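Local atomic coordinates of ferredoxin (Nitrosospira multiformis, PDB entry 3LMF), a protein that is of unknown function but, as a cysteine-rich four-helix bundle of the Csp family, may bind and store copper(I) ions. Residues Q12-A17 and N61-G66; G38-A43 and D92-C97. All coordinates share one frame; numbering follows the deposited sequence.

The two contacts lie on opposite sides of the centre of the chain, their centres about 27 Å apart and their nearest atoms about 9 Å apart, without touching. Along the chain their segments alternate: 12-17, 38-43, 61-66, 92-97. Contact 1 packs the early part of helix 8-36 against the last turn of helix 43-64. Contact 2 joins the loop linking these same two helices to the start of helix 95-112. Together they tie three of the four helices of the bundle near its two ends. A selenomethionine takes part in each, against a cysteine in contact 1 and a histidine ring in contact 2; the buried cysteine is consistent with the cysteine-rich interior of the Csp family.

Contact 1 of 2, residues Q12-A17 and N61-G66; sequences QACIDA and NFMLSG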
loop_
_atom_site.group_PDB
_atom_site.type_symbol
_atom_site.label_atom_id
_atom_site.label_comp_id
_atom_site.label_asym_id
_atom_site.label_seq_id
_atom_site.Cartn_x
_atom_site.Cartn_y
_atom_site.Cartn_z
ATOM N N GLN A 12 -10.089 -18.293 -3.453
ATOM C CA GLN A 12 -10.941 -17.207 -3.908
ATOM C C GLN A 12 -11.852 -16.716 -2.790
ATOM O O GLN A 12 -12.190 -15.535 -2.723
ATOM C CB GLN A 12 -11.779 -17.667 -5.101
ATOM C CG GLN A 12 -12.176 -16.544 -6.036
ATOM C CD GLN A 12 -10.971 -15.779 -6.552
ATOM O OE1 GLN A 12 -10.019 -16.370 -7.066
ATOM N NE2 GLN A 12 -11.005 -14.457 -6.416
ATOM N N ALA A 13 -12.246 -17.627 -1.908
ATOM C CA ALA A 13 -13.113 -17.263 -0.797
ATOM C C ALA A 13 -12.358 -16.390 0.200
ATOM O O ALA A 13 -12.919 -15.450 0.752
ATOM C CB ALA A 13 -13.638 -18.521 -0.100
ATOM N N CYS A 14 -11.088 -16.699 0.436
ATOM C CA CYS A 14 -10.319 -15.905 1.383
ATOM C C CYS A 14 -9.923 -14.569 0.767
ATOM O O CYS A 14 -9.771 -13.571 1.476
ATOM C CB CYS A 14 -9.067 -16.650 1.841
ATOM S SG CYS A 14 -8.145 -15.784 3.135
ATOM N N ILE A 15 -9.747 -14.552 -0.549
ATOM C CA ILE A 15 -9.394 -13.324 -1.245
ATOM C C ILE A 15 -10.536 -12.320 -1.133
ATOM O O ILE A 15 -10.321 -11.160 -0.769
ATOM C CB ILE A 15 -9.074 -13.598 -2.732
ATOM C CG1 ILE A 15 -7.630 -14.089 -2.852
ATOM C CG2 ILE A 15 -9.299 -12.347 -3.575
ATOM C CD1 ILE A 15 -7.230 -14.478 -4.257
ATOM N N ASP A 16 -11.753 -12.769 -1.421
ATOM C CA ASP A 16 -12.911 -11.888 -1.338
ATOM C C ASP A 16 -13.181 -11.433 0.092
ATOM O O ASP A 16 -13.623 -10.306 0.316
ATOM C CB ASP A 16 -14.154 -12.577 -1.909
ATOM C CG ASP A 16 -14.033 -12.850 -3.399
ATOM O OD1 ASP A 16 -13.321 -12.081 -4.086
ATOM O OD2 ASP A 16 -14.655 -13.819 -3.885
ATOM N N ALA A 17 -12.905 -12.309 1.053
ATOM C CA ALA A 17 -13.113 -11.993 2.460
ATOM C C ALA A 17 -12.135 -10.903 2.907
ATOM O O ALA A 17 -12.530 -9.935 3.555
ATOM C CB ALA A 17 -12.938 -13.247 3.308
ATOM N N ASN A 61 -3.043 -8.936 -1.375
ATOM C CA ASN A 61 -2.000 -8.810 -2.379
ATOM C C ASN A 61 -1.130 -10.060 -2.485
ATOM O O ASN A 61 -0.770 -10.466 -3.588
ATOM C CB ASN A 61 -1.134 -7.577 -2.104
ATOM C CG ASN A 61 -1.877 -6.271 -2.389
ATOM O OD1 ASN A 61 -2.997 -6.283 -2.912
ATOM N ND2 ASN A 61 -1.255 -5.143 -2.060
ATOM N N PHE A 62 -0.793 -10.672 -1.355
ATOM C CA PHE A 62 0.022 -11.877 -1.397
ATOM C C PHE A 62 -0.672 -13.008 -2.144
ATOM O O PHE A 62 -0.052 -13.699 -2.946
ATOM C CB PHE A 62 0.394 -12.327 0.025
ATOM C CG PHE A 62 1.722 -11.813 0.487
ATOM C CD1 PHE A 62 1.971 -10.443 0.544
ATOM C CD2 PHE A 62 2.740 -12.695 0.835
ATOM C CE1 PHE A 62 3.218 -9.955 0.942
ATOM C CE2 PHE A 62 3.990 -12.215 1.234
ATOM C CZ PHE A 62 4.230 -10.846 1.287
HETATM N N MSE A 63 -1.959 -13.188 -1.888
HETATM C CA MSE A 63 -2.711 -14.238 -2.550
HETATM C C MSE A 63 -2.957 -13.901 -4.018
HETATM O O MSE A 63 -2.966 -14.785 -4.867
HETATM C CB MSE A 63 -4.041 -14.476 -1.831
HETATM C CG MSE A 63 -3.890 -15.200 -0.498
HETATM SE SE MSE A 63 -5.544 -15.302 0.500
HETATM C CE MSE A 63 -6.341 -16.850 -0.322
ATOM N N LEU A 64 -3.162 -12.628 -4.323
ATOM C CA LEU A 64 -3.377 -12.250 -5.709
ATOM C C LEU A 64 -2.110 -12.511 -6.513
ATOM O O LEU A 64 -2.183 -12.959 -7.653
ATOM C CB LEU A 64 -3.751 -10.772 -5.818
ATOM C CG LEU A 64 -5.184 -10.450 -5.413
ATOM C CD1 LEU A 64 -5.342 -8.953 -5.311
ATOM C CD2 LEU A 64 -6.157 -11.037 -6.432
ATOM N N SER A 65 -0.954 -12.260 -5.900
ATOM C CA SER A 65 0.323 -12.435 -6.565
ATOM C C SER A 65 0.811 -13.879 -6.600
ATOM O O SER A 65 1.860 -14.163 -7.178
ATOM C CB SER A 65 1.386 -11.563 -5.894
ATOM O OG SER A 65 1.833 -12.164 -4.689
ATOM N N GLY A 66 0.053 -14.784 -5.987
ATOM C CA GLY A 66 0.431 -16.186 -5.965
ATOM C C GLY A 66 1.633 -16.471 -5.085
ATOM O O GLY A 66 2.440 -17.348 -5.394
#
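C14 and I15 on helix 8-36 meet M63 and L64 on the last turn of helix 43-64 through apolar packing, and no hydrogen bond crosses between the two segments. Early in the turn, N61 serves the assembly: its OD1 is hydrogen-bonded to Y22 OH of the second subunit and its ND2 to E54 OE1 of the third. M63, a selenomethionine, carries most of the contact. Its CB lies 3.8 Å from I15 CG1, and the two side chains run antiparallel alongside one another, each heading toward the other's backbone. With CG anti to the carbonyl carbon (chi1 -73°) and a bend at chi3 (84°), the end of the chain swings over to C14. There M63 CE presses on C14 CB at 3.5 Å, a close approach for two carbons, while SE stands 3.7 Å from C14 SG. C14 SG is anti to the backbone N (chi1 -175°), a turn that sets sulfur beside selenium. M111 of helix 95-112 touches both residues, and C74 of helix 70-90 touches M63. The fold is a four-helix bundle of the Csp family, whose characterised members store copper(I) on cysteines of the core, and the buried C14 thiol is consistent with such an interior. Next along the turn, L64 adds a branch from the flank of the helix, its CD2 reaching I15 CD1 at 4.2 Å. S65 folds back on its own helix, OG giving a hydrogen bond of 3.0 Å to F62 O from above the carbonyl plane. At G66 a Schellman motif ends the helix: phi turns positive, and a weak bond of 3.2 Å runs from G66 N to M63 O.

Contact 2 of 2, residues G38-A43 and D92-C97; sequences GKHVEA and DGMEEC
H40 offers a ring edge to M94 and D92, joining the loop between helices 8-36 and 43-64 to the N-terminal end of helix 95-112 at one end of the four-helix bundle. Its CE1 lies 3.5 Å from M94 CG and also 3.5 Å from D92 O. The selenium of M94, a selenomethionine bent at chi2 and chi3, stands at the same edge, in the ring plane, with SE 4.5 Å from the H40 ring centroid. This is an edge-on sulfur-aromatic contact in its selenium form. H40 CG is anti to the carbonyl carbon (chi1 -82°), which carries the ring across to the residues just before helix 95-112. A serine in its place would probably open a gap beside M94, leaving its selenium without an aromatic edge and its bent chain freer to turn. Around this pair, H32 of helix 8-36 meets the H40 ring, and C33 touches both H40 and M94. Further out, E42 N-caps helix 43-64, while M94 itself occupies the N-cap position of helix 95-112. Just ahead of it, E95 OE2 takes the N-H of G93 on the syn side of the carboxylate, a bent bond (136°) with 3.2 Å between G93 N and E95 OE2.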
loop_
_atom_site.group_PDB
_atom_site.type_symbol
_atom_site.label_atom_id
_atom_site.label_comp_id
_atom_site.label_asym_id
_atom_site.label_seq_id
_atom_site.Cartn_x
_atom_site.Cartn_y
_atom_site.Cartn_z
ATOM N N GLY A 38 -15.639 10.615 20.139
ATOM C CA GLY A 38 -15.755 9.867 21.378
ATOM C C GLY A 38 -14.896 8.620 21.448
ATOM O O GLY A 38 -13.682 8.673 21.241
ATOM N N LYS A 39 -15.532 7.491 21.748
ATOM C CA LYS A 39 -14.830 6.217 21.851
ATOM C C LYS A 39 -14.433 5.674 20.475
ATOM O O LYS A 39 -13.505 4.872 20.361
ATOM C CB LYS A 39 -15.715 5.198 22.575
ATOM C CG LYS A 39 -16.145 5.624 23.974
ATOM C CD LYS A 39 -17.148 4.643 24.577
ATOM C CE LYS A 39 -16.549 3.252 24.742
ATOM N NZ LYS A 39 -17.532 2.275 25.295
ATOM N N HIS A 40 -15.141 6.114 19.437
ATOM C CA HIS A 40 -14.870 5.687 18.065
ATOM C C HIS A 40 -13.506 6.164 17.573
ATOM O O HIS A 40 -12.951 5.602 16.628
ATOM C CB HIS A 40 -15.939 6.228 17.116
ATOM C CG HIS A 40 -17.195 5.417 17.085
ATOM N ND1 HIS A 40 -17.326 4.275 16.323
ATOM C CD2 HIS A 40 -18.382 5.590 17.712
ATOM C CE1 HIS A 40 -18.543 3.784 16.477
ATOM N NE2 HIS A 40 -19.204 4.562 17.316
ATOM N N VAL A 41 -12.968 7.199 18.211
ATOM C CA VAL A 41 -11.684 7.740 17.797
ATOM C C VAL A 41 -10.604 7.526 18.851
ATOM O O VAL A 41 -9.571 8.193 18.842
ATOM C CB VAL A 41 -11.818 9.246 17.472
ATOM C CG1 VAL A 41 -10.571 9.749 16.762
ATOM C CG2 VAL A 41 -13.045 9.473 16.600
ATOM N N GLU A 42 -10.847 6.584 19.756
ATOM C CA GLU A 42 -9.884 6.274 20.804
ATOM C C GLU A 42 -8.632 5.688 20.154
ATOM O O GLU A 42 -8.722 4.840 19.266
ATOM C CB GLU A 42 -10.495 5.279 21.799
ATOM C CG GLU A 42 -9.667 5.068 23.057
ATOM C CD GLU A 42 -8.507 4.108 22.855
ATOM O OE1 GLU A 42 -7.440 4.321 23.474
ATOM O OE2 GLU A 42 -8.667 3.131 22.089
ATOM N N ALA A 43 -7.470 6.147 20.605
ATOM C CA ALA A 43 -6.185 5.709 20.061
ATOM C C ALA A 43 -6.076 4.230 19.680
ATOM O O ALA A 43 -5.852 3.907 18.513
ATOM C CB ALA A 43 -5.065 6.076 21.027
ATOM N N ASP A 92 -21.228 1.247 18.679
ATOM C CA ASP A 92 -22.482 1.007 17.988
ATOM C C ASP A 92 -22.432 1.435 16.527
ATOM O O ASP A 92 -21.664 2.323 16.152
ATOM C CB ASP A 92 -23.613 1.729 18.717
ATOM C CG ASP A 92 -23.364 3.211 18.840
ATOM O OD1 ASP A 92 -23.425 3.909 17.806
ATOM O OD2 ASP A 92 -23.095 3.675 19.969
ATOM N N GLY A 93 -23.261 0.797 15.709
ATOM C CA GLY A 93 -23.286 1.093 14.290
ATOM C C GLY A 93 -22.127 0.368 13.629
ATOM O O GLY A 93 -21.938 0.434 12.416
HETATM N N MSE A 94 -21.360 -0.343 14.444
HETATM C CA MSE A 94 -20.195 -1.078 13.974
HETATM C C MSE A 94 -20.490 -2.552 13.712
HETATM O O MSE A 94 -19.570 -3.356 13.568
HETATM C CB MSE A 94 -19.080 -0.958 15.012
HETATM C CG MSE A 94 -18.724 0.474 15.371
HETATM SE SE MSE A 94 -17.639 1.228 14.157
HETATM C CE MSE A 94 -16.084 0.685 14.815
ATOM N N GLU A 95 -21.768 -2.907 13.648
ATOM C CA GLU A 95 -22.150 -4.300 13.420
ATOM C C GLU A 95 -21.538 -4.883 12.153
ATOM O O GLU A 95 -21.088 -6.028 12.141
ATOM C CB GLU A 95 -23.675 -4.441 13.341
ATOM C CG GLU A 95 -24.423 -4.094 14.623
ATOM C CD GLU A 95 -24.401 -2.610 14.938
ATOM O OE1 GLU A 95 -24.791 -1.809 14.057
ATOM O OE2 GLU A 95 -23.989 -2.248 16.064
ATOM N N GLU A 96 -21.526 -4.101 11.082
ATOM C CA GLU A 96 -20.981 -4.576 9.820
ATOM C C GLU A 96 -19.494 -4.928 9.925
ATOM O O GLU A 96 -19.021 -5.858 9.271
ATOM C CB GLU A 96 -21.189 -3.517 8.736
ATOM C CG GLU A 96 -20.805 -3.980 7.342
ATOM C CD GLU A 96 -21.060 -2.921 6.286
ATOM O OE1 GLU A 96 -20.776 -3.194 5.098
ATOM O OE2 GLU A 96 -21.542 -1.822 6.648
ATOM N N CYS A 97 -18.765 -4.188 10.754
ATOM C CA CYS A 97 -17.338 -4.422 10.920
ATOM C C CYS A 97 -17.053 -5.694 11.718
ATOM O O CYS A 97 -16.136 -6.449 11.388
ATOM C CB CYS A 97 -16.684 -3.218 11.596
ATOM S SG CYS A 97 -14.894 -3.165 11.416
#